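Local coordinates for DCN1-like protein 3 (Homo sapiens, PDB 4GBA) that promotes the neddylation of cullins by bringing an N-terminally acetylated NEDD8-conjugating E2 enzyme to cullin-RBX complexes, at residues A[6-11]-A[62-67]; A[22-27]-A[56-61]. All coordinates share one frame; numbering follows the deposited sequence.

In the fold
Both contacts lie in the N-terminal part of the DCUN1 (PONY) domain and illustrate how helix packing and strand pairing tie together neighbouring parts of one domain. Helix 7-13 leads on to strand 22-23, and strand 59-60 runs directly into helix 61-71, so contact 2 is nested within the chain loop closed by contact 1. Each is partly buried. Contact 1, farther from the centre of the chain, joins segments 6-11 and 62-67 by largely apolar side-chain packing, with no hydrogen bond across these segments; contact 2 is a backbone-bonded strand pair whose far end reaches the bound E2 peptide. The Phe64 ring connects them, touching Ile23 and Phe59, and Glu9 of contact 1 pairs with Arg61 of contact 2.

Contact 1 (A[6-11]-A[62-67]); sequences QRLEEL and KEFFDG
Leu8 and Phe64 both extend CG nearly opposite the backbone nitrogen (chi1 -161° in Leu8), which sends the leucine branch across toward helix 61-71 and the phenyl ring back toward helix 7-13. The two helices belong to the N-terminal part of the DCUN1 (PONY) domain, a helical region whose short paired strands are consistent with an EF-hand-like fold. Their local segments run at 141° to one another, and the axes approach to 10.9 Å, a gap filled mainly by side chains. Leu8 projects into the interface, and its branches are shared between two rings. Its CG sits over one face of Phe65, 4.2 Å from the ring centroid in a CH-pi contact displaced toward the rim, while CD2 lies 3.9 Å from Phe65 CD1. The other methyl, CD1, turns to Phe64 and meets CE2 at 3.9 Å. Glu9 starts out away from the partner helix, yet a bend in the middle of its chain brings the carboxylate back to the Phe65 ring, the two planes 38° apart; OE2 comes within 3.3 Å of Phe65 CZ. This oxygen is also paired with Arg61, just ahead of the 62-67 segment; the two groups are modelled too close together for the details of that salt bridge to be trusted, but charge does border the apolar contact. Phe64, the more deeply buried ring, also meets the ring of Phe12. One turn along from Leu8, Leu11 crosses Phe64 at about a right angle, and its CD2 methyl rests at the ring edge, 4.1 Å from Phe64 CZ.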
# COMPACT_ATOMS: atom_id res chain seq x y z
N GLN A 6 2.21 20.82 -22.65
CA GLN A 6 3.64 20.76 -22.98
C GLN A 6 4.53 20.59 -21.76
O GLN A 6 5.55 19.88 -21.81
CB GLN A 6 4.12 22.01 -23.75
CG GLN A 6 5.58 21.89 -24.21
CD GLN A 6 6.37 23.19 -24.07
OE1 GLN A 6 6.04 24.21 -24.70
NE2 GLN A 6 7.43 23.17 -23.26
N ARG A 7 4.18 21.26 -20.67
CA ARG A 7 4.98 21.13 -19.46
C ARG A 7 4.95 19.67 -18.98
O ARG A 7 5.95 19.15 -18.48
CB ARG A 7 4.52 22.10 -18.37
CG ARG A 7 4.71 23.56 -18.76
CD ARG A 7 4.97 24.45 -17.56
NE ARG A 7 4.05 24.18 -16.45
CZ ARG A 7 4.02 24.89 -15.33
NH1 ARG A 7 4.84 25.91 -15.19
NH2 ARG A 7 3.17 24.57 -14.35
N LEU A 8 3.81 19.01 -19.18
CA LEU A 8 3.64 17.62 -18.77
C LEU A 8 4.56 16.70 -19.56
O LEU A 8 5.20 15.81 -18.99
CB LEU A 8 2.19 17.18 -18.91
CG LEU A 8 1.82 15.93 -18.11
CD1 LEU A 8 2.47 15.97 -16.74
CD2 LEU A 8 0.31 15.77 -17.97
N GLU A 9 4.64 16.92 -20.86
CA GLU A 9 5.57 16.17 -21.70
C GLU A 9 7.03 16.35 -21.26
O GLU A 9 7.78 15.38 -21.19
CB GLU A 9 5.43 16.56 -23.16
CG GLU A 9 6.29 15.72 -24.08
CD GLU A 9 5.79 14.29 -24.18
OE1 GLU A 9 6.64 13.37 -24.27
OE2 GLU A 9 4.56 14.09 -24.18
N GLU A 10 7.44 17.58 -20.98
CA GLU A 10 8.81 17.81 -20.50
C GLU A 10 9.03 17.15 -19.13
O GLU A 10 10.10 16.60 -18.86
CB GLU A 10 9.15 19.30 -20.44
N LEU A 11 8.02 17.21 -18.27
CA LEU A 11 8.10 16.60 -16.95
C LEU A 11 8.24 15.09 -17.07
O LEU A 11 9.11 14.49 -16.44
CB LEU A 11 6.86 16.92 -16.14
CG LEU A 11 6.92 16.48 -14.68
CD1 LEU A 11 8.10 17.13 -13.99
CD2 LEU A 11 5.61 16.83 -13.99
N LYS A 62 0.84 6.50 -20.00
CA LYS A 62 -0.58 6.74 -19.79
C LYS A 62 -0.98 6.97 -18.33
O LYS A 62 -1.83 7.82 -18.04
CB LYS A 62 -1.43 5.59 -20.36
CG LYS A 62 -2.92 5.90 -20.33
CD LYS A 62 -3.78 4.72 -20.74
CE LYS A 62 -5.26 5.02 -20.54
NZ LYS A 62 -5.69 6.21 -21.33
N GLU A 63 -0.39 6.20 -17.43
CA GLU A 63 -0.65 6.36 -16.00
C GLU A 63 -0.21 7.75 -15.54
O GLU A 63 -0.94 8.47 -14.85
CB GLU A 63 0.07 5.27 -15.18
CG GLU A 63 -0.53 3.87 -15.36
CD GLU A 63 0.43 2.73 -14.99
OE1 GLU A 63 1.59 2.98 -14.59
OE2 GLU A 63 0.00 1.56 -15.10
N PHE A 64 0.99 8.14 -15.96
CA PHE A 64 1.55 9.41 -15.56
C PHE A 64 0.69 10.56 -16.10
O PHE A 64 0.29 11.47 -15.35
CB PHE A 64 3.01 9.51 -16.02
CG PHE A 64 3.74 10.66 -15.41
CD1 PHE A 64 4.29 10.55 -14.14
CD2 PHE A 64 3.86 11.87 -16.09
CE1 PHE A 64 4.96 11.63 -13.56
CE2 PHE A 64 4.53 12.95 -15.53
CZ PHE A 64 5.09 12.82 -14.25
N PHE A 65 0.39 10.53 -17.39
CA PHE A 65 -0.45 11.56 -17.99
C PHE A 65 -1.87 11.60 -17.42
O PHE A 65 -2.37 12.67 -17.07
CB PHE A 65 -0.47 11.42 -19.51
CG PHE A 65 0.69 12.09 -20.18
CD1 PHE A 65 0.50 13.26 -20.90
CD2 PHE A 65 1.97 11.56 -20.06
CE1 PHE A 65 1.58 13.89 -21.52
CE2 PHE A 65 3.04 12.18 -20.67
CZ PHE A 65 2.85 13.35 -21.40
N ASP A 66 -2.53 10.44 -17.35
CA ASP A 66 -3.88 10.37 -16.79
C ASP A 66 -3.90 10.78 -15.33
O ASP A 66 -4.86 11.38 -14.87
CB ASP A 66 -4.44 8.95 -16.90
CG ASP A 66 -5.00 8.64 -18.28
OD1 ASP A 66 -4.90 9.48 -19.19
OD2 ASP A 66 -5.52 7.52 -18.44
N GLY A 67 -2.85 10.41 -14.59
CA GLY A 67 -2.77 10.69 -13.17
C GLY A 67 -2.48 12.16 -12.89
O GLY A 67 -3.09 12.77 -12.00

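Contact 2 (A[22-27]-A[56-61]); sequences AILEEG and MCKFTR
Ile23 and Phe59 exchange both of the hydrogen bonds that join these segments. Ile23 N donates to Phe59 O at 2.8 Å and nearly straight (168°), while Phe59 N returns a longer, more bent bond of 3.1 Å to Ile23 O (148°). Such reciprocity defines an antiparallel hydrogen-bonded pair; Ala22 and Thr60 form the neighbouring non-hydrogen-bonded pair. Ile23 O has a further neighbour, the CA-H of Lys58, with CA 3.1 Å from the oxygen. Beyond the pairing the chains stay close, and Leu24 CA approaches Cys57 O at 3.6 Å as the first segment enters helix 25-34.

Side chains then pack to the two faces of the ladder. On one, Ile23 CB lies 4.2 Å from Phe59 CB, and Ile23 CD1 reaches the edge of the Phe59 ring, which also meets Phe51 edge-to-face. Lys58 runs its extended chain, CG anti to the backbone N (chi1 173°), alongside Leu24, with CD 4.1 Å from Leu24 CD2; farther out, CE touches Ala22 CB at 4.0 Å. A serine at Lys58 would probably leave the Leu24 and Ala22 methyls without this aliphatic cover and Glu20 without its long, weak ion-pair partner.

Thr60 occupies the N-cap of helix 61-71: its side chain caps a backbone N beyond the segment, and its own N donates to Glu63 OE1, in the manner of a capping box. Cys57 and Glu25 pack on the bound E2 peptide, and Met56 and Phe59 on its modified residue. A two-stranded antiparallel ladder leading into helices is typical of paired EF-hand-like motifs, and here it borders the acetylated-peptide site.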
# COMPACT_ATOMS: atom_id res chain seq x y z
N ALA A 22 8.04 4.77 -20.38
CA ALA A 22 7.59 4.65 -19.01
C ALA A 22 8.63 5.17 -18.04
O ALA A 22 9.81 5.29 -18.37
CB ALA A 22 7.27 3.17 -18.69
N ILE A 23 8.18 5.47 -16.83
CA ILE A 23 9.09 5.75 -15.74
C ILE A 23 9.37 4.43 -15.03
O ILE A 23 8.46 3.76 -14.55
CB ILE A 23 8.49 6.78 -14.79
CG1 ILE A 23 8.17 8.07 -15.58
CG2 ILE A 23 9.44 7.03 -13.61
CD1 ILE A 23 7.71 9.26 -14.74
N LEU A 24 10.65 4.05 -14.99
CA LEU A 24 11.07 2.87 -14.24
C LEU A 24 11.68 3.31 -12.90
O LEU A 24 11.38 4.40 -12.41
CB LEU A 24 12.03 2.02 -15.06
CG LEU A 24 11.46 1.66 -16.45
CD1 LEU A 24 12.43 0.83 -17.27
CD2 LEU A 24 10.11 0.96 -16.34
N GLU A 25 12.51 2.45 -12.30
CA GLU A 25 13.03 2.68 -10.94
C GLU A 25 13.99 3.87 -10.81
O GLU A 25 14.01 4.53 -9.79
CB GLU A 25 13.70 1.42 -10.39
CG GLU A 25 14.71 0.77 -11.33
CD GLU A 25 14.15 -0.45 -12.04
OE1 GLU A 25 12.98 -0.41 -12.51
OE2 GLU A 25 14.86 -1.47 -12.12
N GLU A 26 14.81 4.11 -11.84
CA GLU A 26 15.76 5.22 -11.77
C GLU A 26 15.00 6.55 -11.80
O GLU A 26 15.23 7.41 -10.95
CB GLU A 26 16.79 5.14 -12.90
CG GLU A 26 17.55 3.80 -12.96
CD GLU A 26 16.76 2.68 -13.65
OE1 GLU A 26 15.56 2.88 -13.99
OE2 GLU A 26 17.34 1.58 -13.87
N GLY A 27 14.07 6.69 -12.75
CA GLY A 27 13.21 7.85 -12.80
C GLY A 27 12.36 7.99 -11.55
O GLY A 27 12.29 9.06 -10.95
N MET A 56 4.56 -1.69 -8.91
CA MET A 56 5.49 -0.90 -8.11
C MET A 56 6.69 -0.44 -8.90
O MET A 56 7.29 -1.23 -9.63
CB MET A 56 5.99 -1.68 -6.91
CG MET A 56 5.20 -1.41 -5.68
SD MET A 56 5.99 -2.19 -4.28
CE MET A 56 4.64 -2.13 -3.08
N CYS A 57 7.05 0.84 -8.71
CA CYS A 57 8.28 1.41 -9.24
C CYS A 57 8.15 1.72 -10.71
O CYS A 57 9.16 1.83 -11.41
CB CYS A 57 9.49 0.48 -9.03
SG CYS A 57 9.84 0.04 -7.32
N LYS A 58 6.92 1.83 -11.18
CA LYS A 58 6.70 2.11 -12.59
C LYS A 58 5.44 2.94 -12.81
O LYS A 58 4.38 2.65 -12.23
CB LYS A 58 6.63 0.81 -13.36
CG LYS A 58 6.25 0.98 -14.83
CD LYS A 58 6.32 -0.36 -15.57
CE LYS A 58 5.83 -0.22 -17.02
NZ LYS A 58 6.19 -1.39 -17.88
N PHE A 59 5.56 3.98 -13.63
CA PHE A 59 4.41 4.70 -14.16
C PHE A 59 4.54 4.66 -15.67
O PHE A 59 5.48 5.24 -16.22
CB PHE A 59 4.42 6.18 -13.77
CG PHE A 59 4.28 6.44 -12.29
CD1 PHE A 59 3.45 5.67 -11.51
CD2 PHE A 59 5.00 7.48 -11.70
CE1 PHE A 59 3.31 5.93 -10.15
CE2 PHE A 59 4.87 7.75 -10.34
CZ PHE A 59 4.02 6.96 -9.57
N THR A 60 3.62 3.98 -16.36
CA THR A 60 3.62 4.05 -17.82
C THR A 60 3.27 5.47 -18.25
O THR A 60 2.68 6.24 -17.49
CB THR A 60 2.58 3.09 -18.45
OG1 THR A 60 1.27 3.53 -18.12
CG2 THR A 60 2.79 1.66 -17.94
N ARG A 61 3.63 5.83 -19.48
CA ARG A 61 3.22 7.12 -20.03
C ARG A 61 1.75 7.45 -19.75
O ARG A 61 1.44 8.55 -19.30
CB ARG A 61 3.50 7.18 -21.53
CG ARG A 61 2.92 8.42 -22.19
CD ARG A 61 3.31 8.52 -23.65
NE ARG A 61 3.27 9.90 -24.10
CZ ARG A 61 4.34 10.69 -24.19
NH1 ARG A 61 5.56 10.22 -23.90
NH2 ARG A 61 4.21 11.94 -24.60